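Local atomic coordinates of glutathione S-transferase family protein (PDB entry 3LXZ), a protein that probably conjugates reduced glutathione to a wide range of hydrophobic electrophiles, as a glutathione S-transferase. Residues F8-Y13 with A203-S208; V17-L22 with N195-R200. All coordinates share one frame; numbering follows the deposited sequence.

Contact 1: F8-Y13 with A203-S208; sequences FSVSNY and ADKEAS
Beside the point where Ser9 and Val10 lean on Lys205 and Ser208, the flat ring of Phe8 takes CB of Ser11 over the centre of one face, 3.8 Å above its plane; Phe212 stacks with this ring, and the ring of Tyr34 meets it with the planes about 45° apart. The main contact is made by the type I turn Phe8-Ser11 against a turn of helix 198-218 at residues 203-208. The backbones come close, with 4.6 Å between CA of Ser9 and CA of Lys205, an approach that suits a residue as small as serine. Carbonyl O of Ser9 lies 3.3 Å from CB of Lys205 and makes a CA-H...O contact with the same residue, whose extended aliphatic chain suits this place by running on along the oxygen through CG. With its OG anti to the carbonyl carbon (chi1 -72°), Ser9 lays OG 3.7 Å from CB of Asp204, where it is also weakly hydrogen-bonded to Lys18 NZ, and its CB is 3.8 Å from OG of Ser208. A water lies between turn and helix, accepting from Ser9 N at 2.7 Å and only weakly linked to Ser208 OG. Val10 sends CG2 to within 4.0 Å of carbonyl O of Lys205. Beyond the turn, Ser11 caps the helix through Tyr14 N. The turn between strand 3-7 and helix 12-23 of the thioredoxin-like domain thus packs against the last helix of the C-terminal domain, beside Ser11 of the glutathione site.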
loop_
_atom_site.group_PDB
_atom_site.type_symbol
_atom_site.label_atom_id
_atom_site.label_comp_id
_atom_site.label_asym_id
_atom_site.label_seq_id
_atom_site.Cartn_x
_atom_site.Cartn_y
_atom_site.Cartn_z
ATOM N N PHE A 8 -18.635 7.167 -1.504
ATOM C CA PHE A 8 -19.591 7.859 -0.679
ATOM C C PHE A 8 -18.839 8.887 0.130
ATOM O O PHE A 8 -17.700 8.679 0.476
ATOM C CB PHE A 8 -20.417 6.870 0.158
ATOM C CG PHE A 8 -19.610 6.019 1.133
ATOM C CD1 PHE A 8 -18.916 4.868 0.696
ATOM C CD2 PHE A 8 -19.563 6.361 2.482
ATOM C CE1 PHE A 8 -18.189 4.099 1.601
ATOM C CE2 PHE A 8 -18.848 5.588 3.406
ATOM C CZ PHE A 8 -18.157 4.455 2.959
ATOM N N SER A 9 -19.496 10.009 0.418
ATOM C CA SER A 9 -18.807 11.141 1.021
ATOM C C SER A 9 -18.421 10.964 2.472
ATOM O O SER A 9 -17.774 11.830 3.036
ATOM C CB SER A 9 -19.640 12.407 0.832
ATOM O OG SER A 9 -19.584 12.778 -0.526
ATOM N N VAL A 10 -18.792 9.845 3.082
ATOM C CA VAL A 10 -18.309 9.585 4.436
ATOM C C VAL A 10 -16.922 8.892 4.333
ATOM O O VAL A 10 -16.157 8.887 5.318
ATOM C CB VAL A 10 -19.328 8.769 5.269
ATOM C CG1 VAL A 10 -18.801 8.446 6.698
ATOM C CG2 VAL A 10 -20.679 9.521 5.376
ATOM N N SER A 11 -16.586 8.351 3.148
ATOM C CA SER A 11 -15.315 7.606 2.985
ATOM C C SER A 11 -14.119 8.549 2.881
ATOM O O SER A 11 -14.058 9.374 1.963
ATOM C CB SER A 11 -15.331 6.702 1.749
ATOM O OG SER A 11 -13.984 6.297 1.475
ATOM N N ASN A 12 -13.165 8.411 3.801
ATOM C CA ASN A 12 -11.940 9.206 3.733
ATOM C C ASN A 12 -11.136 9.003 2.436
ATOM O O ASN A 12 -10.704 9.981 1.815
ATOM C CB ASN A 12 -11.084 9.022 4.994
ATOM C CG ASN A 12 -10.524 7.593 5.149
ATOM O OD1 ASN A 12 -11.140 6.610 4.735
ATOM N ND2 ASN A 12 -9.349 7.498 5.761
ATOM N N TYR A 13 -10.997 7.755 1.986
ATOM C CA TYR A 13 -10.275 7.484 0.734
ATOM C C TYR A 13 -11.008 8.111 -0.470
ATOM O O TYR A 13 -10.380 8.593 -1.396
ATOM C CB TYR A 13 -10.154 5.972 0.533
ATOM C CG TYR A 13 -9.097 5.296 1.385
ATOM C CD1 TYR A 13 -7.743 5.386 1.062
ATOM C CD2 TYR A 13 -9.462 4.529 2.506
ATOM C CE1 TYR A 13 -6.774 4.752 1.838
ATOM C CE2 TYR A 13 -8.504 3.882 3.290
ATOM C CZ TYR A 13 -7.172 3.995 2.952
ATOM O OH TYR A 13 -6.220 3.373 3.727
ATOM N N ALA A 203 -19.528 19.418 3.823
ATOM C CA ALA A 203 -20.979 19.590 3.668
ATOM C C ALA A 203 -21.592 18.323 3.046
ATOM O O ALA A 203 -22.619 17.810 3.538
ATOM C CB ALA A 203 -21.300 20.847 2.799
ATOM N N ASP A 204 -20.945 17.828 1.988
ATOM C CA ASP A 204 -21.389 16.592 1.328
ATOM C C ASP A 204 -21.303 15.417 2.286
ATOM O O ASP A 204 -22.219 14.606 2.369
ATOM C CB ASP A 204 -20.615 16.299 0.049
ATOM C CG ASP A 204 -20.915 17.301 -1.093
ATOM O OD1 ASP A 204 -21.859 18.149 -0.963
ATOM O OD2 ASP A 204 -20.176 17.260 -2.111
ATOM N N LYS A 205 -20.203 15.337 3.034
ATOM C CA LYS A 205 -20.096 14.323 4.070
ATOM C C LYS A 205 -21.290 14.354 5.041
ATOM O O LYS A 205 -21.922 13.305 5.297
ATOM C CB LYS A 205 -18.748 14.426 4.803
ATOM C CG LYS A 205 -18.620 13.468 6.005
ATOM C CD LYS A 205 -17.186 13.465 6.607
ATOM C CE LYS A 205 -17.080 12.394 7.708
ATOM N NZ LYS A 205 -15.837 12.416 8.599
ATOM N N GLU A 206 -21.623 15.540 5.557
ATOM C CA GLU A 206 -22.704 15.651 6.549
ATOM C C GLU A 206 -24.042 15.255 5.925
ATOM O O GLU A 206 -24.848 14.553 6.537
ATOM C CB GLU A 206 -22.779 17.091 7.097
ATOM C CG GLU A 206 -24.005 17.393 7.970
ATOM C CD GLU A 206 -24.023 16.643 9.317
ATOM O OE1 GLU A 206 -23.017 15.958 9.676
ATOM O OE2 GLU A 206 -25.056 16.742 10.032
ATOM N N ALA A 207 -24.260 15.688 4.700
ATOM C CA ALA A 207 -25.490 15.409 3.975
ATOM C C ALA A 207 -25.698 13.915 3.711
ATOM O O ALA A 207 -26.833 13.460 3.596
ATOM C CB ALA A 207 -25.449 16.152 2.624
ATOM N N SER A 208 -24.583 13.182 3.615
ATOM C CA SER A 208 -24.548 11.776 3.210
ATOM C C SER A 208 -24.551 10.851 4.412
ATOM O O SER A 208 -24.722 9.636 4.270
ATOM C CB SER A 208 -23.274 11.509 2.387
ATOM O OG SER A 208 -23.372 12.129 1.094
HETATM O O HOH W 1 -21.675 10.419 -1.199
#

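Contact 2: V17-L22 with N195-R200; sequences VKLALL and NPHMPR
Leu22 and His197 bring the backbones nearest, 6.7 Å apart at their CA atoms, where residues 17-22 of helix 12-23 face a type I turn running from Asn195 to Met198 into helix 198-218. OD1 of Asn195 accepts from His197 N at 2.7 Å with an angle of 159°, a capping bond with Asx-turn geometry: the short amide side chain of asparagine reaches the N-H two residues on. Across the gap, the His197 ring offers a face to Leu22: CB sits 4.0 Å from the ring centroid, 24° off the normal, a CH-pi contact, and Leu22 O lies over the same ring without forming a hydrogen bond. Replacing His197 with an alanine is likely to uncover Leu22 CB and its carbonyl and to open a gap where the ring now lies. Leu19, whose CG stands anti to the backbone N (chi1 -173°), splits its branches: CD1 lies 3.7 Å from CB of His197, and CD2 lies 3.7 Å from CE of Met198, a selenomethionine. Lys18 and Arg200 meet at about a right angle, CE of Lys18 3.9 Å from NH2 of Arg200; their charges gather round the carboxylates of Asp204 and Glu30, which bind both. The arrangement joins the thioredoxin-like and all-helical domains, an interface of the glutathione transferase fold.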
loop_
_atom_site.group_PDB
_atom_site.type_symbol
_atom_site.label_atom_id
_atom_site.label_comp_id
_atom_site.label_asym_id
_atom_site.label_seq_id
_atom_site.Cartn_x
_atom_site.Cartn_y
_atom_site.Cartn_z
ATOM N N VAL A 17 -9.597 11.433 -3.237
ATOM C CA VAL A 17 -9.710 11.607 -4.682
ATOM C C VAL A 17 -10.541 12.839 -5.025
ATOM O O VAL A 17 -10.154 13.610 -5.912
ATOM C CB VAL A 17 -10.234 10.357 -5.357
ATOM C CG1 VAL A 17 -10.309 10.581 -6.889
ATOM C CG2 VAL A 17 -9.214 9.200 -5.055
ATOM N N LYS A 18 -11.665 13.005 -4.334
ATOM C CA LYS A 18 -12.553 14.145 -4.566
ATOM C C LYS A 18 -11.815 15.477 -4.419
ATOM O O LYS A 18 -11.937 16.363 -5.309
ATOM C CB LYS A 18 -13.757 14.044 -3.642
ATOM C CG LYS A 18 -14.791 15.168 -3.737
ATOM C CD LYS A 18 -16.089 14.690 -3.050
ATOM C CE LYS A 18 -17.180 15.766 -2.999
ATOM N NZ LYS A 18 -18.340 15.244 -2.213
ATOM N N LEU A 19 -11.006 15.620 -3.355
ATOM C CA LEU A 19 -10.224 16.847 -3.208
ATOM C C LEU A 19 -9.248 17.056 -4.362
ATOM O O LEU A 19 -9.074 18.186 -4.820
ATOM C CB LEU A 19 -9.499 16.898 -1.870
ATOM C CG LEU A 19 -8.777 18.197 -1.492
ATOM C CD1 LEU A 19 -9.712 19.420 -1.626
ATOM C CD2 LEU A 19 -8.264 18.045 -0.063
ATOM N N ALA A 20 -8.609 15.966 -4.837
ATOM C CA ALA A 20 -7.619 16.073 -5.918
ATOM C C ALA A 20 -8.326 16.606 -7.168
ATOM O O ALA A 20 -7.816 17.513 -7.824
ATOM C CB ALA A 20 -6.983 14.692 -6.220
ATOM N N LEU A 21 -9.503 16.044 -7.467
ATOM C CA LEU A 21 -10.274 16.439 -8.653
ATOM C C LEU A 21 -10.696 17.906 -8.529
ATOM O O LEU A 21 -10.625 18.648 -9.503
ATOM C CB LEU A 21 -11.498 15.535 -8.853
ATOM C CG LEU A 21 -11.186 14.073 -9.233
ATOM C CD1 LEU A 21 -12.393 13.179 -9.081
ATOM C CD2 LEU A 21 -10.657 14.000 -10.641
ATOM N N LEU A 22 -11.141 18.306 -7.339
ATOM C CA LEU A 22 -11.587 19.705 -7.110
ATOM C C LEU A 22 -10.399 20.684 -7.183
ATOM O O LEU A 22 -10.512 21.766 -7.780
ATOM C CB LEU A 22 -12.316 19.800 -5.766
ATOM C CG LEU A 22 -13.754 19.291 -5.695
ATOM C CD1 LEU A 22 -14.171 19.098 -4.258
ATOM C CD2 LEU A 22 -14.745 20.227 -6.435
ATOM N N ASN A 195 -8.416 24.783 3.104
ATOM C CA ASN A 195 -8.484 24.642 1.658
ATOM C C ASN A 195 -9.883 25.063 1.195
ATOM O O ASN A 195 -10.876 24.715 1.840
ATOM C CB ASN A 195 -8.213 23.184 1.270
ATOM C CG ASN A 195 -8.324 22.949 -0.209
ATOM O OD1 ASN A 195 -9.417 22.954 -0.778
ATOM N ND2 ASN A 195 -7.196 22.722 -0.840
ATOM N N PRO A 196 -9.963 25.845 0.115
ATOM C CA PRO A 196 -11.238 26.391 -0.375
ATOM C C PRO A 196 -12.285 25.340 -0.753
ATOM O O PRO A 196 -13.466 25.661 -0.821
ATOM C CB PRO A 196 -10.838 27.194 -1.628
ATOM C CG PRO A 196 -9.399 26.911 -1.872
ATOM C CD PRO A 196 -8.804 26.419 -0.592
ATOM N N HIS A 197 -11.849 24.100 -0.998
ATOM C CA HIS A 197 -12.771 23.032 -1.394
ATOM C C HIS A 197 -13.242 22.210 -0.204
ATOM O O HIS A 197 -14.147 21.383 -0.341
ATOM C CB HIS A 197 -12.137 22.134 -2.482
ATOM C CG HIS A 197 -11.643 22.895 -3.678
ATOM N ND1 HIS A 197 -12.491 23.388 -4.648
ATOM C CD2 HIS A 197 -10.392 23.251 -4.060
ATOM C CE1 HIS A 197 -11.782 24.016 -5.574
ATOM N NE2 HIS A 197 -10.508 23.954 -5.236
HETATM N N MSE A 198 -12.655 22.463 0.970
HETATM C CA MSE A 198 -12.989 21.696 2.149
HETATM C C MSE A 198 -14.445 21.912 2.592
HETATM O O MSE A 198 -15.111 20.932 2.950
HETATM C CB MSE A 198 -11.977 21.942 3.284
HETATM C CG MSE A 198 -12.041 20.976 4.407
HETATM SE SE MSE A 198 -11.582 19.132 3.827
HETATM C CE MSE A 198 -9.913 19.489 2.976
ATOM N N PRO A 199 -14.959 23.176 2.562
ATOM C CA PRO A 199 -16.369 23.299 2.972
ATOM C C PRO A 199 -17.329 22.366 2.193
ATOM O O PRO A 199 -18.188 21.730 2.812
ATOM C CB PRO A 199 -16.685 24.794 2.724
ATOM C CG PRO A 199 -15.336 25.489 2.942
ATOM C CD PRO A 199 -14.296 24.491 2.424
ATOM N N ARG A 200 -17.164 22.274 0.873
ATOM C CA ARG A 200 -17.954 21.377 0.031
ATOM C C ARG A 200 -17.779 19.887 0.407
ATOM O O ARG A 200 -18.752 19.147 0.502
ATOM C CB ARG A 200 -17.611 21.611 -1.436
ATOM C CG ARG A 200 -17.750 20.405 -2.351
ATOM C CD ARG A 200 -19.066 20.387 -3.100
ATOM N NE ARG A 200 -19.226 19.129 -3.843
ATOM C CZ ARG A 200 -18.943 18.954 -5.140
ATOM N NH1 ARG A 200 -18.481 19.958 -5.893
ATOM N NH2 ARG A 200 -19.129 17.753 -5.692
#

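Overall arrangement
Both contacts join helix 12-23 or its leading turn to helix 198-218 or the loop before it, so the same two elements tie the N-terminal domain to the C-terminal one; along the chain contact 2 is nested inside contact 1. Their centres are 12 Å apart. Contact 1 is a surface contact in which two serines, a valine and the aliphatic part of Lys205 meet near the backbone, next to Ser11 of the glutathione site. Contact 2 is partly buried and richer in leucine, with a ring face for packing and with a buried lysine and an exposed arginine sharing carboxylates. The two meet directly: Lys18 NZ of contact 2 forms a salt bridge of 2.7 Å with Asp204 OD2 of contact 1.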